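Local coordinates for protein arylsulfatase (Pseudoalteromonas sp. MB47, PDB 7AJ0) that probably removes sulfate groups from the algal polysaccharide fucoidan, as a calcium-bound, exo-acting sulfatase of unusual hexameric assembly, at residues Q48-N53 with K312-N317. Residues are numbered along the deposited sequence; the frame is centred on the assembly and turned at random.
Sequences QGRKPN and KGQLEN
Asn53 N donates to Asn317 O at 2.7 Å, just where strands 53-59 and 318-324 come together. Two side-chain hydrogen bonds add to it. Asn53 ND2 reaches Gln314 OE1 at 3.0 Å, on a lone pair in the carbonyl plane, and the acceptor lies almost in the Asn53 amide plane. Asn317 ND2 gives a weak bond to Lys51 O at 3.3 Å. Asn317 CG stands anti to the backbone N (chi1 -159°), which carries the amide over Pro52 CA. Water bridges widen the contact. One water donates to Gln48 OE1 and Gly313 O, another to Arg50 O and Asn317 OD1. Gln48 packs on Asn317: the two side chains run antiparallel, one alongside the other, with Gln48 OE1 3.5 Å from Asn317 CB. The Arg50 guanidinium and the Gln314 amide lie in nearly parallel but offset planes, 8° apart. Arg50 NH2 and Gln314 NE2, 3.2 Å apart, are both donors. Replacing Gln314 by alanine removes OE1 and would probably leave Asn53 ND2 with one acceptor fewer and a gap beside Arg50. Asn53 ND2 also bonds Thr318 OG1, while Asn53 OD1 takes Phe262 N. The contact joins the loops that lead from helices 31-48 and 290-311 into the adjacent parallel strands 53-59 and 318-324 of the large mixed sheet, with Gly313 closing the second helix in a Schellman motif.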
ATOM      1  N   GLN A  48      13.101 -57.255 -21.214  1.00 30.46           N
ATOM      2  CA  GLN A  48      12.007 -57.391 -20.257  1.00 30.18           C
ATOM      3  C   GLN A  48      10.829 -58.184 -20.807  1.00 30.62           C
ATOM      4  O   GLN A  48      10.078 -58.780 -20.028  1.00 30.72           O
ATOM      5  CB  GLN A  48      11.522 -56.008 -19.813  1.00 29.32           C
ATOM      6  CG  GLN A  48      12.560 -55.208 -19.040  1.00 28.88           C
ATOM      7  CD  GLN A  48      12.876 -55.819 -17.690  1.00 28.98           C
ATOM      8  OE1 GLN A  48      11.975 -56.154 -16.923  1.00 38.32           O
ATOM      9  NE2 GLN A  48      14.162 -55.974 -17.396  1.00 30.22           N
ATOM     10  N   GLY A  49      10.644 -58.194 -22.122  1.00 30.93           N
ATOM     11  CA  GLY A  49       9.602 -58.986 -22.735  1.00 31.47           C
ATOM     12  C   GLY A  49       8.238 -58.343 -22.809  1.00 31.09           C
ATOM     13  O   GLY A  49       7.285 -59.011 -23.224  1.00 31.56           O
ATOM     14  N   ARG A  50       8.105 -57.078 -22.420  1.00 30.30           N
ATOM     15  CA  ARG A  50       6.826 -56.386 -22.527  1.00 29.96           C
ATOM     16  C   ARG A  50       7.049 -54.895 -22.316  1.00 29.16           C
ATOM     17  O   ARG A  50       8.127 -54.459 -21.902  1.00 31.31           O
ATOM     18  CB  ARG A  50       5.800 -56.936 -21.530  1.00 30.02           C
ATOM     19  CG  ARG A  50       6.162 -56.770 -20.056  1.00 33.82           C
ATOM     20  CD  ARG A  50       5.009 -57.256 -19.183  1.00 29.68           C
ATOM     21  NE  ARG A  50       5.218 -57.020 -17.758  1.00 29.27           N
ATOM     22  CZ  ARG A  50       5.634 -57.941 -16.891  1.00 29.59           C
ATOM     23  NH1 ARG A  50       5.903 -59.179 -17.291  1.00 30.32           N
ATOM     24  NH2 ARG A  50       5.779 -57.619 -15.614  1.00 29.21           N
ATOM     25  N   LYS A  51       6.007 -54.116 -22.611  1.00 28.88           N
ATOM     26  CA  LYS A  51       6.091 -52.669 -22.507  1.00 28.17           C
ATOM     27  C   LYS A  51       6.338 -52.249 -21.060  1.00 27.62           C
ATOM     28  O   LYS A  51       6.032 -52.992 -20.125  1.00 27.75           O
ATOM     29  CB  LYS A  51       4.809 -52.027 -23.030  1.00 28.08           C
ATOM     30  CG  LYS A  51       4.617 -52.155 -24.532  1.00 28.57           C
ATOM     31  CD  LYS A  51       3.225 -51.701 -24.947  1.00 41.44           C
ATOM     32  CE  LYS A  51       3.005 -51.855 -26.444  1.00 47.70           C
ATOM     33  NZ  LYS A  51       1.576 -51.647 -26.815  1.00 56.54           N
ATOM     34  N   PRO A  52       6.892 -51.057 -20.855  1.00 27.05           N
ATOM     35  CA  PRO A  52       7.229 -50.626 -19.495  1.00 26.58           C
ATOM     36  C   PRO A  52       6.017 -50.192 -18.690  1.00 26.26           C
ATOM     37  O   PRO A  52       4.992 -49.771 -19.229  1.00 26.24           O
ATOM     38  CB  PRO A  52       8.180 -49.442 -19.726  1.00 26.16           C
ATOM     39  CG  PRO A  52       7.768 -48.895 -21.052  1.00 26.23           C
ATOM     40  CD  PRO A  52       7.341 -50.086 -21.874  1.00 26.89           C
ATOM     41  N   ASN A  53       6.155 -50.315 -17.371  1.00 26.08           N
ATOM     42  CA  ASN A  53       5.180 -49.768 -16.446  1.00 25.74           C
ATOM     43  C   ASN A  53       5.447 -48.280 -16.237  1.00 25.14           C
ATOM     44  O   ASN A  53       6.564 -47.791 -16.422  1.00 27.03           O
ATOM     45  CB  ASN A  53       5.239 -50.477 -15.092  1.00 25.84           C
ATOM     46  CG  ASN A  53       5.371 -51.978 -15.219  1.00 26.47           C
ATOM     47  OD1 ASN A  53       4.561 -52.637 -15.869  1.00 26.89           O
ATOM     48  ND2 ASN A  53       6.401 -52.531 -14.587  1.00 26.61           N
ATOM     49  N   LYS A 312       9.798 -56.918  -6.476  1.00 28.37           N
ATOM     50  CA  LYS A 312       9.164 -57.634  -7.573  1.00 28.68           C
ATOM     51  C   LYS A 312      10.018 -57.663  -8.833  1.00 28.76           C
ATOM     52  O   LYS A 312       9.580 -58.216  -9.848  1.00 29.05           O
ATOM     53  CB  LYS A 312       7.805 -57.000  -7.891  1.00 28.30           C
ATOM     54  CG  LYS A 312       6.799 -57.115  -6.759  1.00 28.34           C
ATOM     55  CD  LYS A 312       5.728 -58.149  -7.070  1.00 37.79           C
ATOM     56  CE  LYS A 312       5.347 -58.940  -5.829  1.00 42.43           C
ATOM     57  NZ  LYS A 312       4.148 -59.791  -6.067  1.00 56.75           N
ATOM     58  N   GLY A 313      11.214 -57.083  -8.800  1.00 28.57           N
ATOM     59  CA  GLY A 313      12.073 -57.076  -9.966  1.00 28.70           C
ATOM     60  C   GLY A 313      11.554 -56.261 -11.126  1.00 28.29           C
ATOM     61  O   GLY A 313      11.834 -56.595 -12.282  1.00 36.70           O
ATOM     62  N   GLN A 314      10.814 -55.184 -10.849  1.00 27.67           N
ATOM     63  CA  GLN A 314      10.204 -54.372 -11.894  1.00 35.25           C
ATOM     64  C   GLN A 314      10.740 -52.945 -11.947  1.00 26.71           C
ATOM     65  O   GLN A 314      10.165 -52.109 -12.654  1.00 26.35           O
ATOM     66  CB  GLN A 314       8.681 -54.333 -11.706  1.00 27.18           C
ATOM     67  CG  GLN A 314       7.985 -55.646 -11.995  1.00 27.81           C
ATOM     68  CD  GLN A 314       8.030 -56.016 -13.465  1.00 37.47           C
ATOM     69  OE1 GLN A 314       7.728 -55.197 -14.336  1.00 32.66           O
ATOM     70  NE2 GLN A 314       8.410 -57.256 -13.749  1.00 45.86           N
ATOM     71  N   LEU A 315      11.822 -52.636 -11.228  1.00 26.64           N
ATOM     72  CA  LEU A 315      12.332 -51.268 -11.250  1.00 26.12           C
ATOM     73  C   LEU A 315      12.926 -50.925 -12.612  1.00 26.15           C
ATOM     74  O   LEU A 315      12.777 -49.796 -13.096  1.00 27.96           O
ATOM     75  CB  LEU A 315      13.375 -51.063 -10.156  1.00 26.14           C
ATOM     76  CG  LEU A 315      12.920 -50.396  -8.858  1.00 25.78           C
ATOM     77  CD1 LEU A 315      14.133 -50.105  -7.977  1.00 25.86           C
ATOM     78  CD2 LEU A 315      12.130 -49.119  -9.107  1.00 25.19           C
ATOM     79  N   GLU A 316      13.605 -51.883 -13.247  1.00 26.69           N
ATOM     80  CA  GLU A 316      14.227 -51.612 -14.537  1.00 26.80           C
ATOM     81  C   GLU A 316      13.202 -51.363 -15.634  1.00 26.67           C
ATOM     82  O   GLU A 316      13.553 -50.798 -16.675  1.00 26.63           O
ATOM     83  CB  GLU A 316      15.136 -52.776 -14.942  1.00 27.61           C
ATOM     84  CG  GLU A 316      16.448 -52.841 -14.174  1.00 32.40           C
ATOM     85  CD  GLU A 316      16.297 -53.432 -12.782  1.00 42.62           C
ATOM     86  OE1 GLU A 316      15.279 -54.113 -12.525  1.00 48.93           O
ATOM     87  OE2 GLU A 316      17.203 -53.219 -11.948  1.00 39.86           O
ATOM     88  N   ASN A 317      11.952 -51.772 -15.428  1.00 26.66           N
ATOM     89  CA  ASN A 317      10.917 -51.664 -16.449  1.00 26.65           C
ATOM     90  C   ASN A 317       9.804 -50.712 -16.031  1.00 26.11           C
ATOM     91  O   ASN A 317       8.699 -50.774 -16.579  1.00 26.16           O
ATOM     92  CB  ASN A 317      10.343 -53.048 -16.759  1.00 27.25           C
ATOM     93  CG  ASN A 317       9.663 -53.108 -18.110  1.00 27.46           C
ATOM     94  OD1 ASN A 317      10.097 -52.467 -19.069  1.00 27.38           O
ATOM     95  ND2 ASN A 317       8.586 -53.881 -18.193  1.00 27.78           N
TER
HETATM   96  O   HOH W   1      12.194 -55.040 -14.443  1.00 34.41           O
HETATM   97  O   HOH W   2      10.083 -52.275 -21.746  1.00 33.98           O